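Phosphodiesterase (Salpingoeca rosetta, PDB 7D7P) belongs to the HD-type phosphodiesterase family, whose largely helical fold here carries a zinc ion and a magnesium ion. Local coordinates at residues F268-N271 against K272-A276; A343-A346 against E347-I351; G311-G314 against F315-V319; K321-H324 against Q325-Q329. All coordinates share one frame; numbering follows the deposited sequence.

How the contacts relate
All four contacts are short helical stretches of successive turns, and they show how one helix serves different neighbours through different faces. Contact 1 opens helix 268-291, contacts 3 and 4 share helix 305-330, and contact 2 lies on helix 336-359. Contacts 1, 2 and 3 touch one another in pairs, so that their three helices meet around Asn271, Glu312 and Trp348; contact 4 lies further along and follows contact 3 through a wide turn and a proline kink. Each contact is partly buried. Contacts 1 and 4 each bury four residues, several of them polar or aromatic, contact 3 is more apolar, and contact 2, with five exposed residues, presents alanines and charged chains outward.

Contact 1 of 4, residues F268-N271 against K272-A276; sequences FESN and KRWSA
The carbonyl oxygen of Asn271 receives the backbone N-H of Ser275 at 3.1 Å and has Ser275 OG 3.0 Å away. The serine oxygen stands beside its own backbone N (chi1 -73°), which folds it back onto the preceding turn; Ser275 OG also lies within probable hydrogen-bonding distance of Glu312 OE1 on helix 305-330. The Asn271 amide itself turns to the neighbouring helices, its OD1 taking the indole N-H of Trp348. One residue earlier, Ser270 O serves Trp274 twice: it accepts the backbone N-H at 3.2 Å, and it meets the indole edge in the ring plane, 3.2 Å from Trp274 CD1. From this N-terminal part of helix 268-291 the indole reaches helix 109-126, where the ring packs on the zinc ligand His111, while Trp274 NE1 donates a hydrogen bond to Asp57 OD1. On another side of the helix, Lys272 CB lies over one face of the Phe268 ring, 4.3 Å above its plane and offset toward the rim. Arg273 CG rests 3.3 Å from Glu269 O, and the chain then bends at chi3. Its guanidinium group pairs with Asp60 through NH1, whereas Glu269 OE1 stays 4.8 Å from that same Arg273 NH1.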
# COMPACT_ATOMS: atom_id res chain seq x y z
N PHE A 268 -4.61 -9.72 -16.47
CA PHE A 268 -3.23 -9.83 -16.01
C PHE A 268 -2.28 -10.21 -17.15
O PHE A 268 -1.14 -9.74 -17.19
CB PHE A 268 -3.10 -10.85 -14.88
CG PHE A 268 -1.69 -10.98 -14.37
CD1 PHE A 268 -1.14 -10.00 -13.56
CD2 PHE A 268 -0.91 -12.07 -14.72
CE1 PHE A 268 0.16 -10.11 -13.10
CE2 PHE A 268 0.39 -12.19 -14.25
CZ PHE A 268 0.93 -11.21 -13.44
N GLU A 269 -2.73 -11.06 -18.07
CA GLU A 269 -1.88 -11.39 -19.21
C GLU A 269 -1.55 -10.15 -20.02
O GLU A 269 -0.43 -10.00 -20.52
CB GLU A 269 -2.56 -12.44 -20.10
CG GLU A 269 -1.63 -13.01 -21.17
CD GLU A 269 -2.28 -14.12 -21.97
OE1 GLU A 269 -3.05 -13.81 -22.90
OE2 GLU A 269 -2.01 -15.31 -21.67
N SER A 270 -2.51 -9.23 -20.14
CA SER A 270 -2.23 -7.95 -20.79
C SER A 270 -1.33 -7.08 -19.92
O SER A 270 -0.41 -6.42 -20.42
CB SER A 270 -3.54 -7.23 -21.11
OG SER A 270 -3.31 -5.87 -21.45
N ASN A 271 -1.57 -7.08 -18.60
CA ASN A 271 -0.73 -6.32 -17.68
C ASN A 271 0.73 -6.77 -17.78
O ASN A 271 1.64 -5.93 -17.81
CB ASN A 271 -1.25 -6.49 -16.25
CG ASN A 271 -0.65 -5.49 -15.27
OD1 ASN A 271 -1.00 -5.47 -14.08
ND2 ASN A 271 0.26 -4.65 -15.75
N LYS A 272 0.97 -8.08 -17.84
CA LYS A 272 2.34 -8.59 -17.79
C LYS A 272 3.08 -8.34 -19.10
O LYS A 272 4.26 -7.98 -19.08
CB LYS A 272 2.33 -10.08 -17.46
CG LYS A 272 3.70 -10.65 -17.14
CD LYS A 272 3.65 -12.16 -17.00
CE LYS A 272 4.93 -12.68 -16.37
NZ LYS A 272 6.14 -12.10 -17.02
N ARG A 273 2.42 -8.54 -20.24
CA ARG A 273 3.10 -8.38 -21.52
C ARG A 273 3.51 -6.93 -21.76
O ARG A 273 4.62 -6.67 -22.25
CB ARG A 273 2.21 -8.88 -22.66
CG ARG A 273 1.99 -10.38 -22.67
CD ARG A 273 0.93 -10.78 -23.69
NE ARG A 273 1.41 -10.65 -25.06
CZ ARG A 273 0.64 -10.79 -26.14
NH1 ARG A 273 -0.66 -11.05 -26.00
NH2 ARG A 273 1.16 -10.66 -27.35
N TRP A 274 2.63 -5.98 -21.44
CA TRP A 274 2.96 -4.58 -21.65
C TRP A 274 4.00 -4.09 -20.64
O TRP A 274 4.88 -3.31 -20.99
CB TRP A 274 1.70 -3.72 -21.58
CG TRP A 274 0.85 -3.80 -22.81
CD1 TRP A 274 -0.26 -4.58 -22.98
CD2 TRP A 274 1.03 -3.07 -24.03
NE1 TRP A 274 -0.78 -4.38 -24.24
CE2 TRP A 274 -0.01 -3.46 -24.90
CE3 TRP A 274 1.97 -2.13 -24.46
CZ2 TRP A 274 -0.13 -2.93 -26.19
CZ3 TRP A 274 1.84 -1.61 -25.74
CH2 TRP A 274 0.80 -2.02 -26.59
N SER A 275 3.90 -4.55 -19.39
CA SER A 275 4.88 -4.16 -18.38
C SER A 275 6.27 -4.69 -18.72
O SER A 275 7.27 -4.00 -18.50
CB SER A 275 4.45 -4.65 -17.00
OG SER A 275 3.36 -3.88 -16.51
N ALA A 276 6.35 -5.91 -19.26
CA ALA A 276 7.63 -6.44 -19.69
C ALA A 276 8.20 -5.65 -20.86
O ALA A 276 9.42 -5.55 -21.00
CB ALA A 276 7.49 -7.92 -20.06

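Contact 2 of 4, residues A343-A346 against E347-I351; sequences ANLA and EWKAI
Trp348 leans back over the carbonyl of Asn344, and its side chain can be followed outward along that oxygen. Trp348 CB starts 3.7 Å from Asn344 O. The first torsion sets CG beside the backbone N (chi1 -72°) and so brings the ring back over the same oxygen: CG keeps a similar separation, and CD1 comes much closer, 3.0 Å from Asn344 O, with the oxygen placed obliquely to the indole. NE1 draws away from that carbonyl toward Asn271 on helix 268-291, while the ring meets Phe268 edge to face and packs on Glu312 and Ile313 of helix 305-330. The same Asn344 oxygen takes the backbone N-H of Trp348 at 2.9 Å. Helix 336-359 thus lays one tryptophan across the junction with two other helices. Asn344 ND2 donates to the backbone oxygens of Pro264 and Lys266, just ahead of helix 268-291. Elsewhere on the turn, Lys349 CG sits 3.2 Å from Leu345 O and Lys349 CD packs 4.2 Å from Leu345 CG, before a bend at chi3 takes the ammonium end away. Glu347 likewise starts close, its CB 3.5 Å from Asn344 O, and bends at chi2 so that the carboxylate leads off. The chemistry is therefore divided: carbon atoms lie against the turn's carbonyls, the charged ends of Glu347 and Lys349 depart from it, and the indole N-H finds a specific acceptor in the buried interface.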
# COMPACT_ATOMS: atom_id res chain seq x y z
N ALA A 343 -6.86 -7.37 -8.33
CA ALA A 343 -6.56 -8.70 -8.84
C ALA A 343 -5.15 -8.76 -9.44
O ALA A 343 -4.41 -9.71 -9.20
CB ALA A 343 -7.60 -9.13 -9.87
N ASN A 344 -4.78 -7.74 -10.22
CA ASN A 344 -3.42 -7.69 -10.76
C ASN A 344 -2.39 -7.49 -9.65
O ASN A 344 -1.32 -8.10 -9.67
CB ASN A 344 -3.31 -6.57 -11.79
CG ASN A 344 -4.08 -6.86 -13.06
OD1 ASN A 344 -4.25 -8.02 -13.45
ND2 ASN A 344 -4.55 -5.81 -13.73
N LEU A 345 -2.70 -6.63 -8.67
CA LEU A 345 -1.79 -6.43 -7.55
C LEU A 345 -1.57 -7.73 -6.78
O LEU A 345 -0.43 -8.05 -6.40
CB LEU A 345 -2.33 -5.35 -6.62
CG LEU A 345 -1.50 -5.03 -5.38
CD1 LEU A 345 -0.09 -4.59 -5.77
CD2 LEU A 345 -2.18 -3.98 -4.53
N ALA A 346 -2.64 -8.50 -6.55
CA ALA A 346 -2.49 -9.78 -5.87
C ALA A 346 -1.67 -10.76 -6.69
O ALA A 346 -0.95 -11.59 -6.13
CB ALA A 346 -3.87 -10.37 -5.56
N GLU A 347 -1.77 -10.69 -8.02
CA GLU A 347 -0.99 -11.58 -8.86
C GLU A 347 0.49 -11.24 -8.82
O GLU A 347 1.34 -12.13 -8.69
CB GLU A 347 -1.51 -11.54 -10.30
CG GLU A 347 -1.25 -12.80 -11.09
CD GLU A 347 -2.21 -13.92 -10.74
OE1 GLU A 347 -3.43 -13.76 -10.99
OE2 GLU A 347 -1.76 -14.95 -10.21
N TRP A 348 0.83 -9.95 -8.92
CA TRP A 348 2.23 -9.54 -8.85
C TRP A 348 2.85 -9.90 -7.50
O TRP A 348 4.02 -10.29 -7.43
CB TRP A 348 2.36 -8.04 -9.12
CG TRP A 348 2.11 -7.64 -10.55
CD1 TRP A 348 1.10 -6.84 -11.01
CD2 TRP A 348 2.89 -8.01 -11.70
NE1 TRP A 348 1.20 -6.70 -12.38
CE2 TRP A 348 2.29 -7.40 -12.82
CE3 TRP A 348 4.03 -8.79 -11.88
CZ2 TRP A 348 2.80 -7.55 -14.11
CZ3 TRP A 348 4.54 -8.94 -13.17
CH2 TRP A 348 3.92 -8.32 -14.26
N LYS A 349 2.07 -9.78 -6.42
CA LYS A 349 2.58 -10.12 -5.10
C LYS A 349 2.82 -11.62 -4.96
O LYS A 349 3.74 -12.03 -4.24
CB LYS A 349 1.61 -9.64 -4.02
CG LYS A 349 1.57 -8.12 -3.87
CD LYS A 349 0.57 -7.69 -2.81
CE LYS A 349 0.96 -8.19 -1.43
NZ LYS A 349 -0.01 -7.75 -0.40
N ALA A 350 2.02 -12.45 -5.64
CA ALA A 350 2.28 -13.89 -5.63
C ALA A 350 3.59 -14.21 -6.35
O ALA A 350 4.34 -15.10 -5.91
CB ALA A 350 1.11 -14.63 -6.28
N ILE A 351 3.88 -13.50 -7.44
CA ILE A 351 5.13 -13.72 -8.16
C ILE A 351 6.32 -13.26 -7.31
O ILE A 351 7.34 -13.94 -7.23
CB ILE A 351 5.10 -13.00 -9.52
CG1 ILE A 351 3.98 -13.57 -10.39
CG2 ILE A 351 6.45 -13.11 -10.22
CD1 ILE A 351 3.75 -12.79 -11.67

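Contact 3 of 4, residues G311-G314 against F315-V319; sequences GEIG and FINFV
Ile316 lays its longer branch across the carbonyl of Glu312, with CG1 3.2 Å and CD1 3.5 Å from Glu312 O. The branch stands beside the backbone N (chi1 -71°), and it crosses the glutamate side chain obliquely, so that Ile316 CD1 ends 4.1 Å from Glu312 OE2. The glutamate chain bends at chi2 and directs its carboxylate to helix 268-291, where OE2 has a weak hydrogen bond from Asn271 ND2. Ile313 and Asn317, by contrast, run side by side in the same direction, with Ile313 CG2 3.9 Å from Asn317 ND2. Here helix 305-330 packs on helix 336-359: Ile316 touches Ile341, and Asn317 touches Leu345. The helix then widens into a pi-type turn at 316-319, where the bond from Val319 N to Phe315 O is weak and Ile316 O instead probably accepts the N-H of Lys321, five residues on. Just before this, Gly314 O accepts the N-H of Phe318 at 3.1 Å and also meets the phenyl ring at its edge, near the ring plane, with CD2 of Phe318 3.6 Å from it. Phe315 CB lies 3.3 Å from Gly311 O, but its ring, with CG anti to the backbone N (chi1 -177°), swings away from the preceding turn.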
# COMPACT_ATOMS: atom_id res chain seq x y z
N GLY A 311 8.53 -3.83 -9.24
CA GLY A 311 8.22 -2.51 -9.76
C GLY A 311 6.73 -2.29 -9.94
O GLY A 311 6.22 -1.19 -9.71
N GLU A 312 6.00 -3.33 -10.35
CA GLU A 312 4.56 -3.20 -10.55
C GLU A 312 3.83 -3.03 -9.22
O GLU A 312 2.87 -2.26 -9.13
CB GLU A 312 4.02 -4.42 -11.30
CG GLU A 312 4.24 -4.37 -12.80
CD GLU A 312 3.48 -3.24 -13.46
OE1 GLU A 312 4.14 -2.35 -14.04
OE2 GLU A 312 2.23 -3.24 -13.40
N ILE A 313 4.27 -3.74 -8.18
CA ILE A 313 3.64 -3.62 -6.87
C ILE A 313 3.77 -2.19 -6.35
O ILE A 313 2.81 -1.60 -5.85
CB ILE A 313 4.24 -4.64 -5.89
CG1 ILE A 313 3.91 -6.06 -6.32
CG2 ILE A 313 3.73 -4.38 -4.48
CD1 ILE A 313 4.79 -7.11 -5.68
N GLY A 314 4.97 -1.62 -6.47
CA GLY A 314 5.16 -0.25 -6.01
C GLY A 314 4.41 0.76 -6.86
O GLY A 314 3.83 1.72 -6.33
N PHE A 315 4.40 0.56 -8.18
CA PHE A 315 3.70 1.49 -9.06
C PHE A 315 2.20 1.45 -8.83
O PHE A 315 1.52 2.49 -8.88
CB PHE A 315 4.03 1.17 -10.52
CG PHE A 315 3.42 2.12 -11.51
CD1 PHE A 315 3.76 3.46 -11.50
CD2 PHE A 315 2.51 1.66 -12.45
CE1 PHE A 315 3.20 4.34 -12.42
CE2 PHE A 315 1.95 2.53 -13.37
CZ PHE A 315 2.29 3.87 -13.35
N ILE A 316 1.65 0.27 -8.56
CA ILE A 316 0.22 0.15 -8.31
C ILE A 316 -0.13 0.69 -6.93
O ILE A 316 -1.12 1.41 -6.76
CB ILE A 316 -0.23 -1.31 -8.48
CG1 ILE A 316 -0.20 -1.71 -9.96
CG2 ILE A 316 -1.61 -1.53 -7.89
CD1 ILE A 316 -0.35 -3.19 -10.20
N ASN A 317 0.69 0.38 -5.92
CA ASN A 317 0.34 0.75 -4.55
C ASN A 317 0.42 2.25 -4.31
O ASN A 317 -0.37 2.79 -3.52
CB ASN A 317 1.24 0.02 -3.55
CG ASN A 317 0.56 -1.19 -2.93
OD1 ASN A 317 -0.66 -1.32 -2.98
ND2 ASN A 317 1.36 -2.07 -2.34
N PHE A 318 1.34 2.95 -4.98
CA PHE A 318 1.57 4.36 -4.70
C PHE A 318 1.13 5.30 -5.80
O PHE A 318 1.06 6.51 -5.56
CB PHE A 318 3.06 4.59 -4.40
CG PHE A 318 3.49 4.07 -3.06
CD1 PHE A 318 3.02 4.65 -1.89
CD2 PHE A 318 4.37 3.00 -2.97
CE1 PHE A 318 3.41 4.17 -0.66
CE2 PHE A 318 4.76 2.52 -1.73
CZ PHE A 318 4.28 3.11 -0.58
N VAL A 319 0.83 4.80 -7.00
CA VAL A 319 0.46 5.69 -8.11
C VAL A 319 -0.92 5.35 -8.65
O VAL A 319 -1.81 6.21 -8.70
CB VAL A 319 1.51 5.64 -9.23
CG1 VAL A 319 1.09 6.54 -10.38
CG2 VAL A 319 2.88 6.05 -8.70

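Contact 4 of 4, residues K321-H324 against Q325-Q329; sequences KPWH and QQLSQ
His324 and Leu327 lie alongside each other and point the same way, with Leu327 CD2 4.1 Å from His324 ND1. Leu327 CG is anti to N (chi1 -174°), and chi2 then brings CD2 back toward the preceding turn, where the same methyl comes within 4.4 Å of Trp323 NE1, oblique to both rings. The indole N-H is used elsewhere, on Thr258 OG1. Ser328 differs, with OG beside its own backbone N (chi1 -64°), and so reaches back to 2.9 Å from His324 O, which also accepts Ser328 N. A water in the plane of the imidazole, at its edge, is 3.1 Å from His324 ND1, though its very short approach to the serine is doubtful. Helix 305-330 is kinked within this segment, at Pro322, whose nitrogen has no hydrogen to give to the turn before. Beyond it the buried face packs on helices 222-234, 245-260 and 336-359. Lys321 is fully extended and forms a salt bridge from NZ to Asp342 OD1; Gln325 CG, beside its backbone N, lies 3.2 Å from Lys321 O, and the chain runs on extended. Gln326 instead folds at chi2 (-56°), its amide oxygen taking a hydrogen bond from Asn233 ND2.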
# COMPACT_ATOMS: atom_id res chain seq x y z
N LYS A 321 -3.33 2.87 -7.71
CA LYS A 321 -4.43 2.67 -6.76
C LYS A 321 -4.89 3.97 -6.11
O LYS A 321 -6.12 4.21 -6.08
CB LYS A 321 -4.02 1.63 -5.71
CG LYS A 321 -5.17 1.10 -4.86
CD LYS A 321 -4.76 -0.17 -4.14
CE LYS A 321 -5.92 -0.79 -3.38
NZ LYS A 321 -5.59 -2.16 -2.91
N PRO A 322 -4.03 4.84 -5.58
CA PRO A 322 -4.53 6.11 -5.04
C PRO A 322 -5.19 6.98 -6.10
O PRO A 322 -6.12 7.74 -5.77
CB PRO A 322 -3.28 6.78 -4.46
CG PRO A 322 -2.32 5.66 -4.23
CD PRO A 322 -2.58 4.69 -5.34
N TRP A 323 -4.74 6.89 -7.35
CA TRP A 323 -5.38 7.65 -8.42
C TRP A 323 -6.81 7.20 -8.64
O TRP A 323 -7.74 8.01 -8.66
CB TRP A 323 -4.56 7.52 -9.71
CG TRP A 323 -5.18 8.21 -10.90
CD1 TRP A 323 -5.97 7.64 -11.86
CD2 TRP A 323 -5.05 9.59 -11.26
NE1 TRP A 323 -6.34 8.58 -12.79
CE2 TRP A 323 -5.79 9.79 -12.44
CE3 TRP A 323 -4.39 10.68 -10.69
CZ2 TRP A 323 -5.88 11.03 -13.07
CZ3 TRP A 323 -4.48 11.91 -11.31
CH2 TRP A 323 -5.22 12.08 -12.49
N HIS A 324 -7.02 5.89 -8.80
CA HIS A 324 -8.34 5.36 -9.09
C HIS A 324 -9.27 5.40 -7.88
O HIS A 324 -10.49 5.39 -8.06
CB HIS A 324 -8.24 3.93 -9.63
CG HIS A 324 -7.92 3.87 -11.09
ND1 HIS A 324 -8.88 3.68 -12.06
CD2 HIS A 324 -6.74 3.97 -11.75
CE1 HIS A 324 -8.31 3.66 -13.25
NE2 HIS A 324 -7.01 3.84 -13.09
N GLN A 325 -8.72 5.44 -6.67
CA GLN A 325 -9.56 5.64 -5.49
C GLN A 325 -10.19 7.03 -5.51
O GLN A 325 -11.36 7.19 -5.16
CB GLN A 325 -8.74 5.44 -4.22
CG GLN A 325 -8.49 3.98 -3.87
CD GLN A 325 -7.58 3.81 -2.67
OE1 GLN A 325 -6.65 4.58 -2.47
NE2 GLN A 325 -7.85 2.79 -1.87
N GLN A 326 -9.43 8.05 -5.94
CA GLN A 326 -10.02 9.37 -6.10
C GLN A 326 -10.92 9.43 -7.32
O GLN A 326 -11.97 10.10 -7.29
CB GLN A 326 -8.92 10.43 -6.19
CG GLN A 326 -8.15 10.62 -4.90
CD GLN A 326 -9.06 10.97 -3.74
OE1 GLN A 326 -9.89 11.87 -3.83
NE2 GLN A 326 -8.91 10.24 -2.63
N LEU A 327 -10.54 8.75 -8.40
CA LEU A 327 -11.37 8.75 -9.60
C LEU A 327 -12.70 8.06 -9.36
O LEU A 327 -13.75 8.55 -9.80
CB LEU A 327 -10.62 8.09 -10.76
CG LEU A 327 -11.30 8.15 -12.13
CD1 LEU A 327 -11.41 9.58 -12.62
CD2 LEU A 327 -10.54 7.29 -13.14
N SER A 328 -12.69 6.93 -8.66
CA SER A 328 -13.93 6.22 -8.36
C SER A 328 -14.82 6.98 -7.39
O SER A 328 -16.03 6.75 -7.38
CB SER A 328 -13.63 4.83 -7.80
OG SER A 328 -12.96 4.02 -8.75
N GLN A 329 -14.25 7.87 -6.57
CA GLN A 329 -15.08 8.66 -5.67
C GLN A 329 -15.80 9.79 -6.41
O GLN A 329 -16.91 10.16 -6.02
CB GLN A 329 -14.22 9.23 -4.54
CG GLN A 329 -15.03 9.81 -3.38
CD GLN A 329 -15.68 8.73 -2.52
OE1 GLN A 329 -15.26 7.57 -2.54
NE2 GLN A 329 -16.70 9.12 -1.77
O HOH W 1 -11.69 4.02 -10.83